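Local coordinates for protein dTDP-glucose 4,6-dehydratase (Klebsiella pneumoniae, PDB 5U4Q) that probably catalyses the NAD-dependent dehydration of dTDP-glucose to its 4-keto-6-deoxy sugar, as a Rossmann-fold member of the epimerase/dehydratase family that binds NAD, at residues L179-V184 against Y261-S266; T183-W188 against F220-D225. All coordinates share one frame; numbering follows the deposited sequence.

Interaction 1 (L179-V184 against Y261-S266); sequences LRFFTV and YNIGNS. With NAD (nicotinamide-adenine-dinucleotide), chain C.
I263 and F181 lie side by side and point the same way, an example of side chains paired on one face of a parallel sheet. CG2 of I263 sits over one face of the F181 ring, 3.9 Å from its centroid and displaced toward the rim, in a CH-pi contact. With CG1 anti to the backbone N (chi1 -176°), CG2 takes the position between N and the carbonyl carbon, beside the ring. F181 CB packs 3.3 Å from NAD C5N, so this strand lines the nicotinamide pocket.

On the reverse face, OD1 of N262 rests 3.7 Å from R180 CB, while the extended arginine carries its guanidinium on to E162 and Y133. That amide oxygen, bonded to Y133, also lies at the edge of the F182 ring, whose plane stands at 88° to the amide. Backbone bonds from R180 N to Y261 O (2.8 Å) and from I263 N to R180 O (3.1 Å) join the strands. A water accepts from F182 N and donates to I263 O.

In the Rossmann-type sheet, strand 176-185 pairs with 258-263 and 123-129; F181 and I263 pack on I226 of helix 223-234, and Y261 against helix 306-312.

Interaction 2 (T183-W188 against F220-D225); sequences TVYGPW and FTYIDD. With NAD (nicotinamide-adenine-dinucleotide), chain C.
T183 O is gripped twice, by T221 N at 2.9 Å in the carbonyl plane and by a water, which also bonds T221 OG1. The parallel ladder continues with Y185 N to T221 O and ends with I223 N to Y185 O (2.8 Å), which ties the first turn of helix 223-234 to the strand just past the N-cap residue Y222.

Aromatic groups line one face of this ladder. T183 CG2, anti to the backbone N, lies over one face of the F220 ring, toward the rim, in a CH-pi contact 3.8 Å from its centroid. The Y185 ring swings across the partner strand, its CG between backbone N and carbonyl carbon (chi1 78°). It receives CA of Y222 over one face and, edge-to-face at 71°, the Y222 ring, whose CD1 is 3.8 Å from Y185 CE2. P187 CD meets Y222 OH at 3.2 Å. V184 CG1 touches I223 CD1 on the other face of the sheet.

V184 N donates to the nicotinamide carboxamide oxygen O7N at 2.8 Å. Backbone bonds fix the strand on one side and the N-H of V184 addresses the cofactor, so the main chain probably helps orient the carboxamide.

In the fold
Both contacts are buried and belong to one parallel Rossmann-type sheet, in which strand 176-185 serves two neighbours in succession: 258-263 along its earlier part and 220-222 along its last residues. The break at F182 marks the change of partner. The two first segments share T183 and V184, which meet a partner strand only in interaction 2, and a probable hydrogen bond from N265 ND2 to F220 O links the partner segments. Interaction 1 lies nearer the centre of the chain and joins mixed aliphatic and aromatic packing on one face to a polar network on the other. Interaction 2 is larger, richer in aromatic rings, and runs into a helix start. Both border NAD around its nicotinamide.

Interaction 1 (L179-V184 against Y261-S266)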
loop_
_atom_site.group_PDB
_atom_site.type_symbol
_atom_site.label_atom_id
_atom_site.label_comp_id
_atom_site.label_asym_id
_atom_site.label_seq_id
_atom_site.Cartn_x
_atom_site.Cartn_y
_atom_site.Cartn_z
ATOM N N LEU A 179 -11.785 1.282 -8.863
ATOM C CA LEU A 179 -12.031 0.581 -10.134
ATOM C C LEU A 179 -10.755 -0.096 -10.604
ATOM O O LEU A 179 -9.763 0.576 -10.879
ATOM C CB LEU A 179 -12.508 1.568 -11.181
ATOM C CG LEU A 179 -13.821 2.273 -10.886
ATOM C CD1 LEU A 179 -14.105 3.334 -11.934
ATOM C CD2 LEU A 179 -14.981 1.300 -10.798
ATOM N N ARG A 180 -10.752 -1.426 -10.644
ATOM C CA ARG A 180 -9.622 -2.221 -11.080
ATOM C C ARG A 180 -9.649 -2.314 -12.591
ATOM O O ARG A 180 -10.372 -3.128 -13.169
ATOM C CB ARG A 180 -9.609 -3.623 -10.440
ATOM C CG ARG A 180 -9.332 -3.586 -8.954
ATOM C CD ARG A 180 -9.458 -4.966 -8.315
ATOM N NE ARG A 180 -9.261 -4.882 -6.866
ATOM C CZ ARG A 180 -9.469 -5.899 -6.033
ATOM N NH1 ARG A 180 -9.889 -7.055 -6.503
ATOM N NH2 ARG A 180 -9.279 -5.752 -4.735
ATOM N N PHE A 181 -8.874 -1.424 -13.219
ATOM C CA PHE A 181 -8.759 -1.362 -14.671
ATOM C C PHE A 181 -7.845 -2.476 -15.188
ATOM O O PHE A 181 -6.892 -2.889 -14.532
ATOM C CB PHE A 181 -8.161 -0.024 -15.090
ATOM C CG PHE A 181 -9.102 1.157 -14.940
ATOM C CD1 PHE A 181 -10.064 1.436 -15.904
ATOM C CD2 PHE A 181 -9.022 1.992 -13.843
ATOM C CE1 PHE A 181 -10.916 2.527 -15.766
ATOM C CE2 PHE A 181 -9.854 3.085 -13.709
ATOM C CZ PHE A 181 -10.820 3.356 -14.662
ATOM N N PHE A 182 -8.158 -2.955 -16.387
ATOM C CA PHE A 182 -7.365 -3.959 -17.088
ATOM C C PHE A 182 -6.570 -3.201 -18.175
ATOM O O PHE A 182 -5.598 -2.530 -17.835
ATOM C CB PHE A 182 -8.302 -5.092 -17.551
ATOM C CG PHE A 182 -8.696 -5.999 -16.411
ATOM C CD1 PHE A 182 -9.535 -5.549 -15.398
ATOM C CD2 PHE A 182 -8.145 -7.282 -16.313
ATOM C CE1 PHE A 182 -9.844 -6.366 -14.324
ATOM C CE2 PHE A 182 -8.450 -8.110 -15.252
ATOM C CZ PHE A 182 -9.291 -7.647 -14.243
ATOM N N THR A 183 -6.949 -3.282 -19.438
ATOM C CA THR A 183 -6.323 -2.451 -20.465
ATOM C C THR A 183 -7.412 -1.657 -21.192
ATOM O O THR A 183 -8.449 -2.192 -21.569
ATOM C CB THR A 183 -5.543 -3.333 -21.434
ATOM O OG1 THR A 183 -4.511 -4.007 -20.696
ATOM C CG2 THR A 183 -4.912 -2.516 -22.563
ATOM N N VAL A 184 -7.147 -0.369 -21.379
ATOM C CA VAL A 184 -8.061 0.540 -22.063
ATOM C C VAL A 184 -7.378 0.992 -23.358
ATOM O O VAL A 184 -6.175 1.125 -23.399
ATOM C CB VAL A 184 -8.417 1.737 -21.164
ATOM C CG1 VAL A 184 -9.433 2.640 -21.853
ATOM C CG2 VAL A 184 -8.927 1.247 -19.817
ATOM N N TYR A 261 -14.631 -2.474 -7.658
ATOM C CA TYR A 261 -15.154 -3.227 -8.783
ATOM C C TYR A 261 -14.102 -3.457 -9.863
ATOM O O TYR A 261 -13.268 -2.584 -10.134
ATOM C CB TYR A 261 -16.298 -2.471 -9.474
ATOM C CG TYR A 261 -17.489 -2.234 -8.581
ATOM C CD1 TYR A 261 -18.407 -3.261 -8.300
ATOM C CD2 TYR A 261 -17.713 -0.987 -8.012
ATOM C CE1 TYR A 261 -19.476 -3.035 -7.454
ATOM C CE2 TYR A 261 -18.777 -0.756 -7.157
ATOM C CZ TYR A 261 -19.655 -1.786 -6.880
ATOM O OH TYR A 261 -20.714 -1.527 -6.042
ATOM N N ASN A 262 -14.155 -4.628 -10.493
ATOM C CA ASN A 262 -13.430 -4.813 -11.754
ATOM C C ASN A 262 -14.154 -4.038 -12.853
ATOM O O ASN A 262 -15.381 -3.973 -12.878
ATOM C CB ASN A 262 -13.424 -6.264 -12.215
ATOM C CG ASN A 262 -12.513 -7.156 -11.407
ATOM O OD1 ASN A 262 -11.504 -6.731 -10.855
ATOM N ND2 ASN A 262 -12.834 -8.439 -11.414
ATOM N N ILE A 263 -13.389 -3.453 -13.753
ATOM C CA ILE A 263 -13.967 -2.779 -14.926
ATOM C C ILE A 263 -13.194 -3.279 -16.154
ATOM O O ILE A 263 -11.982 -3.162 -16.215
ATOM C CB ILE A 263 -13.958 -1.258 -14.756
ATOM C CG1 ILE A 263 -14.659 -0.582 -15.938
ATOM C CG2 ILE A 263 -12.548 -0.706 -14.570
ATOM C CD1 ILE A 263 -14.818 0.905 -15.752
ATOM N N GLY A 264 -13.902 -3.850 -17.110
ATOM C CA GLY A 264 -13.229 -4.450 -18.263
ATOM C C GLY A 264 -14.185 -5.080 -19.261
ATOM O O GLY A 264 -15.382 -4.847 -19.208
ATOM N N ASN A 265 -13.643 -5.911 -20.143
ATOM C CA ASN A 265 -14.420 -6.424 -21.291
ATOM C C ASN A 265 -14.335 -7.940 -21.350
ATOM O O ASN A 265 -13.246 -8.509 -21.508
ATOM C CB ASN A 265 -13.855 -5.782 -22.588
ATOM C CG ASN A 265 -14.603 -6.182 -23.857
ATOM O OD1 ASN A 265 -15.605 -6.907 -23.823
ATOM N ND2 ASN A 265 -14.102 -5.705 -24.999
ATOM N N SER A 266 -15.499 -8.585 -21.270
ATOM C CA SER A 266 -15.586 -10.058 -21.305
ATOM C C SER A 266 -15.490 -10.690 -22.700
ATOM O O SER A 266 -15.446 -11.905 -22.807
ATOM C CB SER A 266 -16.875 -10.509 -20.615
ATOM O OG SER A 266 -18.036 -9.965 -21.247
HETATM P PA NAD C . -1.809 8.496 -18.375
HETATM O O1A NAD C . -2.173 8.822 -19.771
HETATM O O2A NAD C . -0.356 8.358 -17.965
HETATM O O5B NAD C . -2.546 9.575 -17.422
HETATM C C5B NAD C . -2.198 9.825 -16.066
HETATM C C4B NAD C . -1.922 11.312 -15.919
HETATM O O4B NAD C . -1.521 11.475 -14.546
HETATM C C3B NAD C . -0.791 11.815 -16.805
HETATM O O3B NAD C . -1.179 12.828 -17.746
HETATM C C2B NAD C . 0.247 12.293 -15.789
HETATM O O2B NAD C . 0.947 13.481 -16.208
HETATM C C1B NAD C . -0.540 12.481 -14.494
HETATM N N9A NAD C . 0.280 12.331 -13.280
HETATM C C8A NAD C . 1.114 11.310 -12.981
HETATM N N7A NAD C . 1.712 11.527 -11.806
HETATM C C5A NAD C . 1.243 12.692 -11.330
HETATM C C6A NAD C . 1.511 13.518 -10.135
HETATM N N6A NAD C . 2.363 13.138 -9.194
HETATM N N1A NAD C . 0.833 14.663 -10.044
HETATM C C2A NAD C . -0.032 15.092 -10.975
HETATM N N3A NAD C . -0.303 14.406 -12.104
HETATM C C4A NAD C . 0.317 13.212 -12.305
HETATM O O3 NAD C . -2.469 7.103 -17.900
HETATM P PN NAD C . -4.001 6.617 -17.993
HETATM O O1N NAD C . -4.924 7.694 -18.388
HETATM O O2N NAD C . -3.917 5.288 -18.742
HETATM O O5D NAD C . -4.218 6.247 -16.458
HETATM C C5D NAD C . -5.239 6.777 -15.618
HETATM C C4D NAD C . -5.300 5.877 -14.394
HETATM O O4D NAD C . -5.848 4.591 -14.764
HETATM C C3D NAD C . -3.995 5.571 -13.669
HETATM O O3D NAD C . -4.261 5.589 -12.265
HETATM C C2D NAD C . -3.655 4.154 -14.066
HETATM O O2D NAD C . -2.914 3.436 -13.056
HETATM C C1D NAD C . -5.021 3.537 -14.285
HETATM N N1N NAD C . -4.998 2.445 -15.278
HETATM C C2N NAD C . -4.998 2.664 -16.613
HETATM C C3N NAD C . -4.979 1.599 -17.530
HETATM C C7N NAD C . -4.976 1.765 -19.056
HETATM O O7N NAD C . -5.128 0.768 -19.777
HETATM N N7N NAD C . -4.773 2.944 -19.667
HETATM C C4N NAD C . -4.925 0.310 -17.048
HETATM C C5N NAD C . -4.911 0.100 -15.676
HETATM C C6N NAD C . -4.925 1.179 -14.799
HETATM O O HOH W 1 -10.296 -1.876 -17.893
#

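Interaction 2 (T183-W188 against F220-D225)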
loop_
_atom_site.group_PDB
_atom_site.type_symbol
_atom_site.label_atom_id
_atom_site.label_comp_id
_atom_site.label_asym_id
_atom_site.label_seq_id
_atom_site.Cartn_x
_atom_site.Cartn_y
_atom_site.Cartn_z
ATOM N N THR A 183 -6.949 -3.282 -19.438
ATOM C CA THR A 183 -6.323 -2.451 -20.465
ATOM C C THR A 183 -7.412 -1.657 -21.192
ATOM O O THR A 183 -8.449 -2.192 -21.569
ATOM C CB THR A 183 -5.543 -3.333 -21.434
ATOM O OG1 THR A 183 -4.511 -4.007 -20.696
ATOM C CG2 THR A 183 -4.912 -2.516 -22.563
ATOM N N VAL A 184 -7.147 -0.369 -21.379
ATOM C CA VAL A 184 -8.061 0.540 -22.063
ATOM C C VAL A 184 -7.378 0.992 -23.358
ATOM O O VAL A 184 -6.175 1.125 -23.399
ATOM C CB VAL A 184 -8.417 1.737 -21.164
ATOM C CG1 VAL A 184 -9.433 2.640 -21.853
ATOM C CG2 VAL A 184 -8.927 1.247 -19.817
ATOM N N TYR A 185 -8.154 1.212 -24.418
ATOM C CA TYR A 185 -7.583 1.634 -25.695
ATOM C C TYR A 185 -8.504 2.601 -26.442
ATOM O O TYR A 185 -9.714 2.643 -26.221
ATOM C CB TYR A 185 -7.273 0.412 -26.582
ATOM C CG TYR A 185 -8.468 -0.211 -27.271
ATOM C CD1 TYR A 185 -9.293 -1.125 -26.610
ATOM C CD2 TYR A 185 -8.747 0.074 -28.611
ATOM C CE1 TYR A 185 -10.382 -1.681 -27.243
ATOM C CE2 TYR A 185 -9.818 -0.495 -29.256
ATOM C CZ TYR A 185 -10.631 -1.395 -28.591
ATOM O OH TYR A 185 -11.729 -1.964 -29.226
ATOM N N GLY A 186 -7.910 3.383 -27.322
ATOM C CA GLY A 186 -8.680 4.267 -28.177
ATOM C C GLY A 186 -8.041 5.584 -28.488
ATOM O O GLY A 186 -6.890 5.846 -28.116
ATOM N N PRO A 187 -8.800 6.438 -29.205
ATOM C CA PRO A 187 -8.327 7.780 -29.535
ATOM C C PRO A 187 -7.757 8.536 -28.318
ATOM O O PRO A 187 -8.271 8.416 -27.200
ATOM C CB PRO A 187 -9.576 8.460 -30.079
ATOM C CG PRO A 187 -10.359 7.344 -30.673
ATOM C CD PRO A 187 -10.132 6.167 -29.763
ATOM N N TRP A 188 -6.651 9.235 -28.545
ATOM C CA TRP A 188 -5.945 9.971 -27.500
ATOM C C TRP A 188 -5.343 9.037 -26.446
ATOM O O TRP A 188 -5.092 9.452 -25.308
ATOM C CB TRP A 188 -6.842 11.037 -26.837
ATOM C CG TRP A 188 -7.461 11.958 -27.823
ATOM C CD1 TRP A 188 -8.736 11.940 -28.267
ATOM C CD2 TRP A 188 -6.814 13.052 -28.473
ATOM N NE1 TRP A 188 -8.935 12.965 -29.189
ATOM C CE2 TRP A 188 -7.763 13.646 -29.339
ATOM C CE3 TRP A 188 -5.504 13.558 -28.449
ATOM C CZ2 TRP A 188 -7.451 14.750 -30.157
ATOM C CZ3 TRP A 188 -5.186 14.658 -29.284
ATOM C CH2 TRP A 188 -6.167 15.225 -30.125
ATOM N N PHE A 220 -9.116 -5.909 -23.199
ATOM C CA PHE A 220 -9.037 -4.579 -23.787
ATOM C C PHE A 220 -10.461 -4.009 -23.864
ATOM O O PHE A 220 -11.360 -4.635 -24.448
ATOM C CB PHE A 220 -8.488 -4.648 -25.239
ATOM C CG PHE A 220 -6.979 -4.624 -25.377
ATOM C CD1 PHE A 220 -6.150 -5.349 -24.545
ATOM C CD2 PHE A 220 -6.397 -3.956 -26.457
ATOM C CE1 PHE A 220 -4.767 -5.352 -24.744
ATOM C CE2 PHE A 220 -5.021 -3.952 -26.660
ATOM C CZ PHE A 220 -4.207 -4.665 -25.813
ATOM N N THR A 221 -10.658 -2.809 -23.318
ATOM C CA THR A 221 -11.942 -2.139 -23.379
ATOM C C THR A 221 -11.792 -0.803 -24.068
ATOM O O THR A 221 -10.880 -0.045 -23.751
ATOM C CB THR A 221 -12.557 -1.895 -21.987
ATOM O OG1 THR A 221 -12.629 -3.113 -21.280
ATOM C CG2 THR A 221 -13.952 -1.335 -22.106
ATOM N N TYR A 222 -12.679 -0.544 -25.033
ATOM C CA TYR A 222 -12.675 0.734 -25.746
ATOM C C TYR A 222 -12.979 1.905 -24.793
ATOM O O TYR A 222 -13.858 1.807 -23.922
ATOM C CB TYR A 222 -13.637 0.688 -26.931
ATOM C CG TYR A 222 -13.552 1.917 -27.786
ATOM C CD1 TYR A 222 -12.426 2.150 -28.573
ATOM C CD2 TYR A 222 -14.567 2.861 -27.808
ATOM C CE1 TYR A 222 -12.306 3.287 -29.347
ATOM C CE2 TYR A 222 -14.457 3.992 -28.594
ATOM C CZ TYR A 222 -13.314 4.219 -29.337
ATOM O OH TYR A 222 -13.209 5.371 -30.125
ATOM N N ILE A 223 -12.242 2.987 -24.987
ATOM C CA ILE A 223 -12.348 4.145 -24.089
ATOM C C ILE A 223 -13.776 4.641 -23.872
ATOM O O ILE A 223 -14.144 4.915 -22.739
ATOM C CB ILE A 223 -11.390 5.292 -24.543
ATOM C CG1 ILE A 223 -11.432 6.460 -23.553
ATOM C CG2 ILE A 223 -11.684 5.762 -25.959
ATOM C CD1 ILE A 223 -10.949 6.138 -22.147
ATOM N N ASP A 224 -14.600 4.722 -24.911
ATOM C CA ASP A 224 -15.961 5.236 -24.692
ATOM C C ASP A 224 -16.777 4.366 -23.740
ATOM O O ASP A 224 -17.618 4.886 -22.990
ATOM C CB ASP A 224 -16.728 5.417 -25.996
ATOM C CG ASP A 224 -16.218 6.565 -26.856
ATOM O OD1 ASP A 224 -15.249 7.248 -26.506
ATOM O OD2 ASP A 224 -16.819 6.759 -27.940
ATOM N N ASP A 225 -16.550 3.050 -23.779
ATOM C CA ASP A 225 -17.236 2.123 -22.882
ATOM C C ASP A 225 -16.766 2.347 -21.443
ATOM O O ASP A 225 -17.580 2.329 -20.523
ATOM C CB ASP A 225 -17.027 0.685 -23.355
ATOM C CG ASP A 225 -17.719 0.402 -24.650
ATOM O OD1 ASP A 225 -18.855 0.900 -24.833
ATOM O OD2 ASP A 225 -17.183 -0.403 -25.425
HETATM P PA NAD C . -1.809 8.496 -18.375
HETATM O O1A NAD C . -2.173 8.822 -19.771
HETATM O O2A NAD C . -0.356 8.358 -17.965
HETATM O O5B NAD C . -2.546 9.575 -17.422
HETATM C C5B NAD C . -2.198 9.825 -16.066
HETATM C C4B NAD C . -1.922 11.312 -15.919
HETATM O O4B NAD C . -1.521 11.475 -14.546
HETATM C C3B NAD C . -0.791 11.815 -16.805
HETATM O O3B NAD C . -1.179 12.828 -17.746
HETATM C C2B NAD C . 0.247 12.293 -15.789
HETATM O O2B NAD C . 0.947 13.481 -16.208
HETATM C C1B NAD C . -0.540 12.481 -14.494
HETATM N N9A NAD C . 0.280 12.331 -13.280
HETATM C C8A NAD C . 1.114 11.310 -12.981
HETATM N N7A NAD C . 1.712 11.527 -11.806
HETATM C C5A NAD C . 1.243 12.692 -11.330
HETATM C C6A NAD C . 1.511 13.518 -10.135
HETATM N N6A NAD C . 2.363 13.138 -9.194
HETATM N N1A NAD C . 0.833 14.663 -10.044
HETATM C C2A NAD C . -0.032 15.092 -10.975
HETATM N N3A NAD C . -0.303 14.406 -12.104
HETATM C C4A NAD C . 0.317 13.212 -12.305
HETATM O O3 NAD C . -2.469 7.103 -17.900
HETATM P PN NAD C . -4.001 6.617 -17.993
HETATM O O1N NAD C . -4.924 7.694 -18.388
HETATM O O2N NAD C . -3.917 5.288 -18.742
HETATM O O5D NAD C . -4.218 6.247 -16.458
HETATM C C5D NAD C . -5.239 6.777 -15.618
HETATM C C4D NAD C . -5.300 5.877 -14.394
HETATM O O4D NAD C . -5.848 4.591 -14.764
HETATM C C3D NAD C . -3.995 5.571 -13.669
HETATM O O3D NAD C . -4.261 5.589 -12.265
HETATM C C2D NAD C . -3.655 4.154 -14.066
HETATM O O2D NAD C . -2.914 3.436 -13.056
HETATM C C1D NAD C . -5.021 3.537 -14.285
HETATM N N1N NAD C . -4.998 2.445 -15.278
HETATM C C2N NAD C . -4.998 2.664 -16.613
HETATM C C3N NAD C . -4.979 1.599 -17.530
HETATM C C7N NAD C . -4.976 1.765 -19.056
HETATM O O7N NAD C . -5.128 0.768 -19.777
HETATM N N7N NAD C . -4.773 2.944 -19.667
HETATM C C4N NAD C . -4.925 0.310 -17.048
HETATM C C5N NAD C . -4.911 0.100 -15.676
HETATM C C6N NAD C . -4.925 1.179 -14.799
HETATM O O HOH W 2 -10.214 -3.726 -20.156
#